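Local coordinates for protein SusD homolog (Bacteroides thetaiotaomicron, PDB 3EHM) that probably binds mucin O-glycans at the bacterial cell surface, as a SusD-like lipoprotein that takes part in their utilization by a human gut symbiont, at residues P22-G26 against I106-A110; A120-I124 against S184-Q188; T137-G141 against K518-V522; E161-R165 against R214-D219; R343-Y348 against I374-Q379. All blocks are in the same frame, centred on the assembly; numbering follows the deposited sequence.

Contact 1: residues P22-G26 against I106-A110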
# COMPACT_ATOMS: atom_id res chain seq x y z
N PRO A 22 16.74 25.57 10.37
CA PRO A 22 15.61 25.48 9.43
C PRO A 22 14.26 25.58 10.14
O PRO A 22 13.36 24.78 9.91
CB PRO A 22 15.74 24.14 8.72
CG PRO A 22 16.45 23.32 9.78
CD PRO A 22 17.47 24.29 10.40
N LEU A 23 14.13 26.58 11.01
CA LEU A 23 12.89 26.79 11.74
C LEU A 23 11.69 27.02 10.83
O LEU A 23 10.58 26.57 11.14
CB LEU A 23 13.03 27.98 12.70
CG LEU A 23 13.69 27.70 14.05
CD1 LEU A 23 14.04 29.02 14.73
CD2 LEU A 23 12.76 26.88 14.92
N LYS A 24 11.90 27.72 9.72
CA LYS A 24 10.80 28.01 8.80
C LYS A 24 10.25 26.80 8.06
O LYS A 24 9.14 26.86 7.52
CB LYS A 24 11.23 29.07 7.79
CG LYS A 24 12.39 28.68 6.90
CD LYS A 24 12.82 29.86 6.04
CE LYS A 24 14.07 29.54 5.24
NZ LYS A 24 14.52 30.73 4.45
N TYR A 25 11.00 25.70 8.03
CA TYR A 25 10.58 24.49 7.33
C TYR A 25 10.04 23.39 8.25
O TYR A 25 9.26 22.54 7.82
CB TYR A 25 11.74 23.90 6.53
CG TYR A 25 12.29 24.81 5.45
CD1 TYR A 25 13.57 25.35 5.55
CD2 TYR A 25 11.53 25.13 4.33
CE1 TYR A 25 14.09 26.18 4.55
CE2 TYR A 25 12.02 25.96 3.34
CZ TYR A 25 13.30 26.48 3.45
OH TYR A 25 13.78 27.30 2.45
N GLY A 26 10.49 23.40 9.50
CA GLY A 26 10.11 22.39 10.48
C GLY A 26 8.68 21.91 10.60
O GLY A 26 8.39 20.74 10.36
N ILE A 106 6.68 25.08 1.34
CA ILE A 106 8.10 24.78 1.40
C ILE A 106 8.72 25.11 0.05
O ILE A 106 9.78 25.73 -0.03
CB ILE A 106 8.36 23.28 1.72
CG1 ILE A 106 7.93 22.98 3.16
CG2 ILE A 106 9.84 22.94 1.52
CD1 ILE A 106 8.16 21.54 3.58
N TYR A 107 8.03 24.70 -1.01
CA TYR A 107 8.49 24.95 -2.38
C TYR A 107 8.65 26.45 -2.62
O TYR A 107 9.68 26.91 -3.10
CB TYR A 107 7.48 24.37 -3.37
CG TYR A 107 7.82 24.61 -4.83
CD1 TYR A 107 8.98 24.07 -5.39
CD2 TYR A 107 6.98 25.36 -5.65
CE1 TYR A 107 9.29 24.28 -6.73
CE2 TYR A 107 7.28 25.57 -6.99
CZ TYR A 107 8.43 25.02 -7.52
OH TYR A 107 8.73 25.22 -8.85
N GLU A 108 7.61 27.21 -2.29
CA GLU A 108 7.63 28.65 -2.48
C GLU A 108 8.82 29.29 -1.76
O GLU A 108 9.46 30.20 -2.29
CB GLU A 108 6.32 29.26 -1.99
CG GLU A 108 6.29 30.78 -2.01
CD GLU A 108 4.90 31.35 -1.82
OE1 GLU A 108 4.77 32.59 -1.77
OE2 GLU A 108 3.93 30.56 -1.74
N ILE A 109 9.11 28.81 -0.56
CA ILE A 109 10.20 29.35 0.24
C ILE A 109 11.61 28.95 -0.21
O ILE A 109 12.53 29.76 -0.15
CB ILE A 109 10.05 28.95 1.72
CG1 ILE A 109 8.71 29.45 2.27
CG2 ILE A 109 11.20 29.52 2.54
CD1 ILE A 109 8.39 28.92 3.67
N ALA A 110 11.76 27.72 -0.67
CA ALA A 110 13.08 27.23 -1.06
C ALA A 110 13.43 27.15 -2.54
O ALA A 110 14.61 27.05 -2.88
CB ALA A 110 13.31 25.87 -0.41
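Apolar packing between Tyr-25 and three residues of the opposing helix carries most of this contact. Ile-106, Ile-109 and Ala-110 follow one another at helical spacings of three and one, so they line a single flank of helix 85-110 near its C-terminal end. The tyrosine ring spans all three. Its CD2 lies 3.9 Å from CG2 of Ile-106, its CE2 is 3.7 Å from CG2 of Ile-109, and its hydroxyl end arrives beside the methyl of Ala-110, with OH to CB at 3.2 Å. CG of Tyr-25 is anti to its carbonyl carbon (chi1 -61°), and this torsion carries the ring over to the partner helix. CG of the neighbouring Lys-24 sits 3.7 Å above one face of the ring, toward its rim, and the extended lysine chain then passes Ile-109, its CD 3.9 Å from CG2.

Polar bonds act around this patch. Within 22-26, the carbonyl O of Pro-22 receives both Tyr-25 N and Gly-26 N, each at 3.2 Å. Glu-118 takes the ammonium of Lys-24 in a salt bridge and makes a weak hydrogen bond with the hydroxyl of Tyr-25. Ile-121 of helix 116-140 and Met-186 also pack on the tyrosine.

The contact is thus apolar at its centre and polar at one margin: branched and methyl carbons hold the flat ring while the polar ends of Lys-24 and Tyr-25 both meet the carboxylate of Glu-118.

Contact 2: residues A120-I124 against S184-Q188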
# COMPACT_ATOMS: atom_id res chain seq x y z
N ALA A 120 18.71 21.00 -0.32
CA ALA A 120 18.60 19.65 0.23
C ALA A 120 17.26 19.47 0.93
O ALA A 120 16.63 18.41 0.83
CB ALA A 120 19.75 19.39 1.20
N ILE A 121 16.84 20.49 1.67
CA ILE A 121 15.57 20.44 2.38
C ILE A 121 14.45 20.25 1.37
O ILE A 121 13.58 19.41 1.56
CB ILE A 121 15.33 21.73 3.18
CG1 ILE A 121 16.21 21.73 4.43
CG2 ILE A 121 13.85 21.86 3.54
CD1 ILE A 121 16.05 22.96 5.30
N LEU A 122 14.48 21.04 0.30
CA LEU A 122 13.45 20.95 -0.73
C LEU A 122 13.43 19.57 -1.38
O LEU A 122 12.36 19.01 -1.60
CB LEU A 122 13.67 22.03 -1.81
CG LEU A 122 12.74 21.96 -3.03
CD1 LEU A 122 11.29 22.03 -2.60
CD2 LEU A 122 13.06 23.10 -3.98
N GLU A 123 14.60 19.02 -1.68
CA GLU A 123 14.65 17.70 -2.30
C GLU A 123 14.14 16.61 -1.36
O GLU A 123 13.53 15.64 -1.80
CB GLU A 123 16.06 17.37 -2.79
CG GLU A 123 16.54 18.22 -3.97
CD GLU A 123 15.49 18.37 -5.07
OE1 GLU A 123 14.81 17.38 -5.40
OE2 GLU A 123 15.36 19.49 -5.61
N ILE A 124 14.40 16.76 -0.07
CA ILE A 124 13.91 15.77 0.90
C ILE A 124 12.39 15.90 0.93
O ILE A 124 11.66 14.91 0.96
CB ILE A 124 14.51 16.03 2.30
CG1 ILE A 124 15.99 15.65 2.30
CG2 ILE A 124 13.75 15.21 3.37
CD1 ILE A 124 16.73 16.00 3.57
N SER A 184 24.17 16.33 8.29
CA SER A 184 22.77 16.12 8.65
C SER A 184 21.88 17.28 8.21
O SER A 184 22.32 18.43 8.18
CB SER A 184 22.65 15.92 10.16
OG SER A 184 23.39 14.79 10.59
N VAL A 185 20.64 16.97 7.86
CA VAL A 185 19.69 17.98 7.41
C VAL A 185 18.35 17.85 8.14
O VAL A 185 17.71 16.79 8.11
CB VAL A 185 19.45 17.86 5.89
CG1 VAL A 185 18.32 18.80 5.46
CG2 VAL A 185 20.72 18.21 5.13
N MSE A 186 17.94 18.92 8.81
CA MSE A 186 16.68 18.95 9.55
C MSE A 186 16.48 17.79 10.51
O MSE A 186 15.36 17.29 10.65
CB MSE A 186 15.50 18.98 8.59
CG MSE A 186 15.17 20.34 8.00
SE MSE A 186 13.46 20.23 7.13
CE MSE A 186 13.89 18.89 5.80
N ALA A 187 17.54 17.36 11.19
CA ALA A 187 17.43 16.24 12.12
C ALA A 187 16.29 16.39 13.13
O ALA A 187 15.56 15.44 13.39
CB ALA A 187 18.75 16.06 12.87
N GLN A 188 16.16 17.58 13.71
CA GLN A 188 15.13 17.83 14.70
C GLN A 188 13.70 17.61 14.20
O GLN A 188 12.82 17.26 14.98
CB GLN A 188 15.25 19.26 15.24
CG GLN A 188 14.14 19.64 16.22
CD GLN A 188 14.31 21.04 16.81
OE1 GLN A 188 13.49 21.49 17.61
NE2 GLN A 188 15.37 21.72 16.40
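Ile-124 N donates to Ala-120 O at 2.9 Å, and this ordinary helical bond sets one turn of helix 116-140 so that the side chains at both its ends lean on Val-185. CB of Ala-120 meets CG2 of the valine at 4.2 Å. From the other end of the turn, CD1 of Ile-124 reaches CG1 at 3.7 Å, the two side chains running alongside each other, head to tail. Ile-121 adds a third wall: its CG1 is 3.8 Å from the same CG1 of Val-185, whose two branches are therefore shared among three helix residues.

This is a loop laid over a helix in the predominantly helical SusD-like fold. The chain between helices 160-178 and 197-215 crosses here over helix 116-140, and Val-185 is tied by backbone hydrogen bonds to Gly-195 farther along the same loop. Leu-178, Trp-200 and Val-197 bring the two flanking helices against the cluster.

Met-186, present as selenomethionine, takes left-handed helical backbone angles, and it too faces the helix. Its chain crosses that of Ile-121 at about a right angle. The bend at the end of the chain (chi3 -61°) folds CE back over the isoleucine, 3.7 Å from CG2, while SE lies 4.0 Å from that same CG2 and CG stays 3.9 Å from CD1 of Ile-121. CE also comes within 4.4 Å of CG2 of Ile-124. Tyr-25 and Phe-29 of helix 23-36, and Pro-22, also pack against the methionine.

Contact 3: residues T137-G141 against K518-V522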
# COMPACT_ATOMS: atom_id res chain seq x y z
N THR A 137 -1.61 8.74 -7.46
CA THR A 137 -1.78 8.31 -8.84
C THR A 137 -2.15 6.84 -8.93
O THR A 137 -2.93 6.44 -9.79
CB THR A 137 -0.51 8.56 -9.68
OG1 THR A 137 -0.75 8.11 -11.02
CG2 THR A 137 0.68 7.83 -9.10
N ASP A 138 -1.60 6.02 -8.04
CA ASP A 138 -1.92 4.59 -8.05
C ASP A 138 -3.35 4.32 -7.62
O ASP A 138 -3.89 3.25 -7.88
CB ASP A 138 -0.94 3.82 -7.17
CG ASP A 138 0.46 3.77 -7.76
OD1 ASP A 138 0.59 4.08 -8.97
OD2 ASP A 138 1.41 3.42 -7.04
N VAL A 139 -3.96 5.30 -6.96
CA VAL A 139 -5.34 5.16 -6.52
C VAL A 139 -6.33 5.78 -7.51
O VAL A 139 -7.34 5.16 -7.82
CB VAL A 139 -5.54 5.81 -5.13
CG1 VAL A 139 -7.03 5.98 -4.83
CG2 VAL A 139 -4.89 4.95 -4.06
N PHE A 140 -6.03 6.98 -8.02
CA PHE A 140 -6.93 7.66 -8.96
C PHE A 140 -6.52 7.58 -10.43
O PHE A 140 -7.38 7.64 -11.33
CB PHE A 140 -7.06 9.15 -8.62
CG PHE A 140 -7.74 9.43 -7.30
CD1 PHE A 140 -6.99 9.63 -6.15
CD2 PHE A 140 -9.12 9.54 -7.22
CE1 PHE A 140 -7.60 9.93 -4.93
CE2 PHE A 140 -9.75 9.84 -6.01
CZ PHE A 140 -8.98 10.04 -4.86
N GLY A 141 -5.22 7.47 -10.69
CA GLY A 141 -4.73 7.45 -12.05
C GLY A 141 -4.10 8.81 -12.36
O GLY A 141 -3.01 9.10 -11.87
N LYS A 518 -9.45 0.30 -15.65
CA LYS A 518 -8.09 -0.14 -15.35
C LYS A 518 -7.07 0.98 -15.52
O LYS A 518 -7.12 1.76 -16.48
CB LYS A 518 -7.70 -1.32 -16.24
CG LYS A 518 -8.50 -2.59 -15.99
CD LYS A 518 -8.03 -3.71 -16.90
CE LYS A 518 -8.86 -4.97 -16.72
NZ LYS A 518 -8.31 -6.09 -17.52
N LEU A 519 -6.12 1.05 -14.60
CA LEU A 519 -5.10 2.07 -14.66
C LEU A 519 -4.02 1.72 -15.67
O LEU A 519 -3.98 0.61 -16.19
CB LEU A 519 -4.52 2.32 -13.27
CG LEU A 519 -5.58 2.91 -12.33
CD1 LEU A 519 -5.00 3.13 -10.93
CD2 LEU A 519 -6.09 4.22 -12.91
N TRP A 520 -3.15 2.69 -15.94
CA TRP A 520 -2.08 2.54 -16.92
C TRP A 520 -1.12 1.37 -16.76
O TRP A 520 -0.79 0.72 -17.76
CB TRP A 520 -1.28 3.85 -16.98
CG TRP A 520 -0.11 3.80 -17.92
CD1 TRP A 520 -0.14 3.66 -19.28
CD2 TRP A 520 1.27 3.89 -17.56
NE1 TRP A 520 1.14 3.65 -19.79
CE2 TRP A 520 2.03 3.79 -18.75
CE3 TRP A 520 1.95 4.03 -16.34
CZ2 TRP A 520 3.42 3.84 -18.77
CZ3 TRP A 520 3.35 4.08 -16.35
CH2 TRP A 520 4.06 3.98 -17.56
N TRP A 521 -0.66 1.10 -15.54
CA TRP A 521 0.30 0.01 -15.33
C TRP A 521 -0.24 -1.42 -15.27
O TRP A 521 0.53 -2.36 -15.05
CB TRP A 521 1.16 0.28 -14.09
CG TRP A 521 0.46 0.96 -12.93
CD1 TRP A 521 0.73 2.19 -12.42
CD2 TRP A 521 -0.62 0.43 -12.15
NE1 TRP A 521 -0.11 2.47 -11.36
CE2 TRP A 521 -0.95 1.41 -11.18
CE3 TRP A 521 -1.35 -0.77 -12.18
CZ2 TRP A 521 -1.97 1.22 -10.24
CZ3 TRP A 521 -2.37 -0.95 -11.24
CH2 TRP A 521 -2.67 0.04 -10.29
N VAL A 522 -1.54 -1.60 -15.47
CA VAL A 522 -2.09 -2.96 -15.42
C VAL A 522 -1.52 -3.74 -16.59
O VAL A 522 -1.67 -3.33 -17.74
CB VAL A 522 -3.63 -2.95 -15.51
CG1 VAL A 522 -4.15 -4.40 -15.55
CG2 VAL A 522 -4.22 -2.22 -14.32
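The polar link is a hydrogen bond from the indole NE1 of Trp-521 to OD1 of Asp-138, 3.0 Å long and bent to 141° at the hydrogen. It reaches the oxygen from above the carboxylate plane, 50° out of it, with carboxylate and indole turned nearly perpendicular. OD1 is probably also hydrogen-bonded to the hydroxyl of Tyr-164, and OD2 forms a salt bridge with Arg-214, so the buried charge is probably well compensated. A phenylalanine in place of Trp-521 would probably leave OD1 without its N-H partner and open a gap where the larger ring lies beside the helix.

Close packing accompanies this bond. The carbonyl O of Asp-138, which accepts a hydrogen bond from NH1 of Arg-457, lies in the indole plane at its edge, 3.7 Å from CZ2. Leu-519 straddles the end of the helix with its two methyls: CD1 approaches that carbonyl O of Asp-138 at 3.2 Å, and CD2 rests 3.6 Å from CA of Gly-141. Gly-141 has positive phi, and a side chain at its position would collide with this leucine methyl. CB of Leu-519 lies 4.0 Å above one face of Trp-521, toward its rim, both residues belonging to a type I turn from Leu-519 to Val-522.

Within the helix end, OG1 of Thr-137 donates to the carbonyl O of Gly-141 at 2.6 Å. The turn near the C terminus is thus wedged between the C-terminal end of helix 116-140, helix 160-178, which supplies Gln-160, and helix 449-459, which supplies Thr-454 and Arg-457.

Contact 4: residues E161-R165 against R214-D219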
# COMPACT_ATOMS: atom_id res chain seq x y z
N GLU A 161 0.78 7.91 -17.16
CA GLU A 161 2.07 7.59 -17.76
C GLU A 161 3.03 8.77 -17.60
O GLU A 161 4.21 8.58 -17.32
CB GLU A 161 1.92 7.26 -19.25
CG GLU A 161 3.25 7.31 -20.01
CD GLU A 161 3.17 6.76 -21.42
OE1 GLU A 161 2.08 6.82 -22.03
OE2 GLU A 161 4.20 6.29 -21.93
N VAL A 162 2.51 9.98 -17.77
CA VAL A 162 3.35 11.17 -17.63
C VAL A 162 3.76 11.38 -16.17
O VAL A 162 4.87 11.83 -15.90
CB VAL A 162 2.62 12.42 -18.17
CG1 VAL A 162 3.41 13.69 -17.83
CG2 VAL A 162 2.46 12.30 -19.69
N VAL A 163 2.87 11.05 -15.25
CA VAL A 163 3.16 11.19 -13.83
C VAL A 163 4.35 10.28 -13.50
O VAL A 163 5.30 10.70 -12.83
CB VAL A 163 1.96 10.77 -12.95
CG1 VAL A 163 2.35 10.80 -11.47
CG2 VAL A 163 0.78 11.71 -13.21
N TYR A 164 4.29 9.04 -13.98
CA TYR A 164 5.37 8.10 -13.73
C TYR A 164 6.69 8.54 -14.35
O TYR A 164 7.72 8.54 -13.69
CB TYR A 164 4.99 6.70 -14.22
CG TYR A 164 4.36 5.85 -13.14
CD1 TYR A 164 3.09 6.15 -12.63
CD2 TYR A 164 5.04 4.77 -12.60
CE1 TYR A 164 2.54 5.40 -11.59
CE2 TYR A 164 4.50 4.01 -11.57
CZ TYR A 164 3.25 4.33 -11.07
OH TYR A 164 2.73 3.57 -10.05
N ARG A 165 6.66 8.93 -15.63
CA ARG A 165 7.88 9.38 -16.30
C ARG A 165 8.49 10.57 -15.58
O ARG A 165 9.70 10.65 -15.41
CB ARG A 165 7.58 9.77 -17.75
CG ARG A 165 7.31 8.60 -18.68
CD ARG A 165 7.02 9.05 -20.10
NE ARG A 165 6.84 7.91 -20.99
CZ ARG A 165 7.82 7.12 -21.40
NH1 ARG A 165 9.06 7.34 -20.99
NH2 ARG A 165 7.56 6.09 -22.20
N ARG A 214 7.12 -1.37 -11.40
CA ARG A 214 5.70 -1.12 -11.66
C ARG A 214 5.41 -0.91 -13.15
O ARG A 214 4.34 -1.26 -13.63
CB ARG A 214 5.22 0.13 -10.91
CG ARG A 214 3.71 0.35 -10.99
CD ARG A 214 3.02 -0.10 -9.71
NE ARG A 214 3.15 0.91 -8.66
CZ ARG A 214 3.50 0.66 -7.40
NH1 ARG A 214 3.75 -0.59 -7.01
NH2 ARG A 214 3.57 1.65 -6.53
N VAL A 215 6.37 -0.34 -13.89
CA VAL A 215 6.16 -0.08 -15.31
C VAL A 215 6.76 -1.06 -16.30
O VAL A 215 6.46 -1.00 -17.49
CB VAL A 215 6.69 1.32 -15.70
CG1 VAL A 215 6.13 2.39 -14.77
CG2 VAL A 215 8.21 1.33 -15.67
N HIS A 216 7.60 -1.99 -15.84
CA HIS A 216 8.25 -2.91 -16.77
C HIS A 216 7.33 -3.69 -17.72
O HIS A 216 7.71 -3.94 -18.86
CB HIS A 216 9.22 -3.85 -16.02
CG HIS A 216 8.61 -5.13 -15.53
ND1 HIS A 216 8.51 -6.25 -16.32
CD2 HIS A 216 8.13 -5.48 -14.31
CE1 HIS A 216 7.99 -7.24 -15.61
NE2 HIS A 216 7.76 -6.80 -14.39
N PHE A 217 6.13 -4.06 -17.27
CA PHE A 217 5.22 -4.79 -18.14
C PHE A 217 4.63 -3.91 -19.25
O PHE A 217 4.49 -4.34 -20.39
CB PHE A 217 4.07 -5.42 -17.34
CG PHE A 217 4.41 -6.76 -16.74
CD1 PHE A 217 4.27 -6.99 -15.38
CD2 PHE A 217 4.88 -7.80 -17.55
CE1 PHE A 217 4.60 -8.23 -14.82
CE2 PHE A 217 5.20 -9.04 -17.01
CZ PHE A 217 5.06 -9.26 -15.64
N ILE A 218 4.29 -2.67 -18.90
CA ILE A 218 3.71 -1.73 -19.85
C ILE A 218 4.76 -0.98 -20.65
O ILE A 218 4.56 -0.70 -21.84
CB ILE A 218 2.81 -0.70 -19.12
CG1 ILE A 218 1.58 -1.40 -18.54
CG2 ILE A 218 2.37 0.41 -20.09
CD1 ILE A 218 0.63 -1.96 -19.59
N ASP A 219 5.88 -0.65 -20.01
CA ASP A 219 6.95 0.08 -20.68
C ASP A 219 8.31 -0.38 -20.19
O ASP A 219 8.93 0.26 -19.33
CB ASP A 219 6.80 1.59 -20.43
CG ASP A 219 7.55 2.43 -21.44
OD1 ASP A 219 8.71 2.09 -21.76
OD2 ASP A 219 6.99 3.44 -21.90
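Tyr-164 meets Arg-214 and Val-215 of helix 197-215. NE of Arg-214 donates to the phenolic OH at 3.0 Å, a fairly straight bond (161°) lying in the guanidinium plane. The arginine is bent at chi2 and chi3, so its CG also brushes the tyrosine, 3.8 Å from CE2, before the chain turns to bring NE to the hydroxyl. Beside it, CG1 of Val-215 packs on CD2 of the ring at 3.4 Å.

The next residue of helix 160-178, Arg-165, reaches across to Asp-219 in a salt bridge of 2.7 Å between NH2 and OD2, with the guanidinium and carboxylate planes steeply crossed. Glu-161, one turn earlier, holds that guanidinium from its own helix: OE2 accepts from NE at 3.2 Å, close to the guanidinium plane. This places OE2 of Glu-161 4.0 Å from OD2 of Asp-219, a like-charge approach that the arginine between them probably screens.

Farther out, Asp-138 probably takes the hydroxyl of Tyr-164 and also pairs with NH2 of Arg-214, whose NH1 has salt bridges to Glu-451 and Glu-455. Asp-219 is the N-cap of helix 220-231, its OD1 accepting from Leu-222 N.

Two polar clusters thus flank an apolar strip, the buried one centred on Arg-214 with several carboxylates to balance its charge, the partly exposed one joining a helix start to the side of helix 160-178.

Contact 5: residues R343-Y348 against I374-Q379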
# COMPACT_ATOMS: atom_id res chain seq x y z
N ARG A 343 10.07 -0.93 3.41
CA ARG A 343 10.90 -1.83 4.20
C ARG A 343 11.88 -2.61 3.36
O ARG A 343 11.67 -2.81 2.16
CB ARG A 343 10.02 -2.80 5.00
CG ARG A 343 8.85 -2.11 5.69
CD ARG A 343 8.23 -3.00 6.75
NE ARG A 343 9.10 -3.13 7.92
CZ ARG A 343 8.76 -3.78 9.03
NH1 ARG A 343 7.57 -4.35 9.12
NH2 ARG A 343 9.61 -3.84 10.05
N ALA A 344 12.96 -3.07 3.99
CA ALA A 344 13.99 -3.83 3.30
C ALA A 344 13.46 -5.06 2.57
O ALA A 344 13.91 -5.37 1.47
CB ALA A 344 15.09 -4.23 4.29
N SER A 345 12.51 -5.76 3.18
CA SER A 345 11.98 -6.96 2.53
C SER A 345 11.41 -6.66 1.15
O SER A 345 11.57 -7.46 0.22
CB SER A 345 10.91 -7.62 3.42
OG SER A 345 9.83 -6.75 3.70
N GLU A 346 10.76 -5.51 0.99
CA GLU A 346 10.18 -5.17 -0.30
C GLU A 346 11.26 -5.07 -1.38
O GLU A 346 11.08 -5.53 -2.51
CB GLU A 346 9.43 -3.84 -0.23
CG GLU A 346 8.58 -3.59 -1.47
CD GLU A 346 7.94 -2.21 -1.51
OE1 GLU A 346 7.70 -1.62 -0.43
OE2 GLU A 346 7.66 -1.74 -2.62
N THR A 347 12.39 -4.48 -1.02
CA THR A 347 13.50 -4.34 -1.96
C THR A 347 13.89 -5.68 -2.56
O THR A 347 14.09 -5.80 -3.78
CB THR A 347 14.73 -3.72 -1.27
OG1 THR A 347 14.41 -2.39 -0.83
CG2 THR A 347 15.91 -3.66 -2.22
N TYR A 348 13.98 -6.71 -1.73
CA TYR A 348 14.35 -8.02 -2.24
C TYR A 348 13.31 -8.62 -3.18
O TYR A 348 13.67 -9.25 -4.17
CB TYR A 348 14.64 -8.99 -1.08
CG TYR A 348 15.90 -8.62 -0.33
CD1 TYR A 348 15.85 -7.76 0.77
CD2 TYR A 348 17.15 -9.06 -0.76
CE1 TYR A 348 17.01 -7.36 1.42
CE2 TYR A 348 18.32 -8.66 -0.12
CZ TYR A 348 18.23 -7.81 0.97
OH TYR A 348 19.38 -7.39 1.61
N ILE A 374 14.28 -11.72 5.45
CA ILE A 374 14.29 -10.37 6.00
C ILE A 374 12.93 -10.04 6.63
O ILE A 374 12.87 -9.38 7.68
CB ILE A 374 14.62 -9.32 4.90
CG1 ILE A 374 16.10 -9.39 4.55
CG2 ILE A 374 14.25 -7.92 5.37
CD1 ILE A 374 17.03 -9.01 5.70
N SER A 375 11.86 -10.50 6.01
CA SER A 375 10.53 -10.23 6.54
C SER A 375 10.37 -10.89 7.90
O SER A 375 9.81 -10.30 8.82
CB SER A 375 9.44 -10.73 5.59
OG SER A 375 8.16 -10.54 6.17
N PHE A 376 10.84 -12.13 8.03
CA PHE A 376 10.74 -12.85 9.30
C PHE A 376 11.51 -12.07 10.36
O PHE A 376 11.08 -11.97 11.51
CB PHE A 376 11.33 -14.26 9.16
CG PHE A 376 10.33 -15.29 8.72
CD1 PHE A 376 9.46 -15.04 7.67
CD2 PHE A 376 10.26 -16.53 9.36
CE1 PHE A 376 8.53 -15.99 7.26
CE2 PHE A 376 9.34 -17.49 8.96
CZ PHE A 376 8.47 -17.22 7.91
N GLN A 377 12.65 -11.52 9.98
CA GLN A 377 13.46 -10.75 10.91
C GLN A 377 12.72 -9.47 11.28
O GLN A 377 12.71 -9.07 12.44
CB GLN A 377 14.82 -10.43 10.30
CG GLN A 377 15.73 -11.64 10.15
CD GLN A 377 17.07 -11.28 9.53
OE1 GLN A 377 17.73 -10.34 9.97
NE2 GLN A 377 17.47 -12.03 8.51
N GLU A 378 12.10 -8.83 10.29
CA GLU A 378 11.36 -7.60 10.54
C GLU A 378 10.25 -7.86 11.56
O GLU A 378 9.99 -7.03 12.43
CB GLU A 378 10.75 -7.06 9.24
CG GLU A 378 11.78 -6.73 8.17
CD GLU A 378 11.17 -6.26 6.85
OE1 GLU A 378 10.07 -6.72 6.48
OE2 GLU A 378 11.82 -5.45 6.17
N GLN A 379 9.61 -9.02 11.46
CA GLN A 379 8.50 -9.37 12.34
C GLN A 379 8.93 -10.11 13.61
O GLN A 379 8.08 -10.48 14.43
CB GLN A 379 7.48 -10.21 11.57
CG GLN A 379 7.04 -9.57 10.26
CD GLN A 379 6.46 -8.18 10.45
OE1 GLN A 379 6.43 -7.37 9.52
NE2 GLN A 379 5.97 -7.91 11.65
O HOH W 1 7.72 -5.14 12.00
O HOH W 2 12.92 -3.32 6.88
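Glu-378 leaves its helix with CG anti to the carbonyl carbon (chi1 -61°) and runs extended beyond it, which sends the carboxylate straight to Ser-345, whose OG sits between backbone N and carbonyl carbon (chi1 59°). OG donates to OE1 at 2.8 Å, on the syn side of that oxygen. The backbone N of Ser-345 donates to OE2 at 3.1 Å from above the carboxylate plane. The acid thus faces the first turn of helix 344-356, whose dipole probably stabilises its charge.

Arg-343, in the N-cap position of that helix, runs alongside Glu-378, antiparallel to it, its guanidinium stacked almost parallel to the carboxylate and NH2 3.5 Å from CB of the glutamate. The pairing is long, NE to OE2 4.0 Å, and purely electrostatic, since the oxygen lies well out of the guanidinium plane; NE has its own salt bridge with Glu-245. A water joins NH1 to the carbonyl O of Glu-378.

Helices 344-356 and 364-378 follow each other in the chain as an antiparallel hairpin, their local axes 9.3 Å apart at 170°, in keeping with the tetratricopeptide-repeat character of this protein. With an alanine in place of Glu-378, the N and OG of Ser-345 would probably lose the carboxylate that accepts from both and the Arg-343 guanidinium a stacking partner.

Ile-374 divides its branches: CG2 packs 3.9 Å from CB of Ala-344, and CG1 touches CE1 of Tyr-348 at 3.8 Å. Tyr-348 OH is hydrogen-bonded to the carbonyl O of Glu-240, and Ala-444 of helix 429-445 lies against Ser-345 and Ser-375.

From the N terminus, contact 1 closes first, bringing the start of helix 23-36 to the end of helix 85-110. Contact 2 opens just afterwards on helix 116-140 and touches contact 1 through Ile-121 and Met-186, their centres about 10 Å apart. It crosses contacts 3 and 4, whose segments alternate with its own. Contact 3 closes the longest loop, joining the far end of helix 116-140 to the C-terminal region, and contacts 4 and 5 lie within its span, in series. Contact 4 meets contact 3 at Asp-138, linking helices 160-178 and 197-215 to that junction. Contact 5 closes a short helical hairpin across the chain's centre from contact 3.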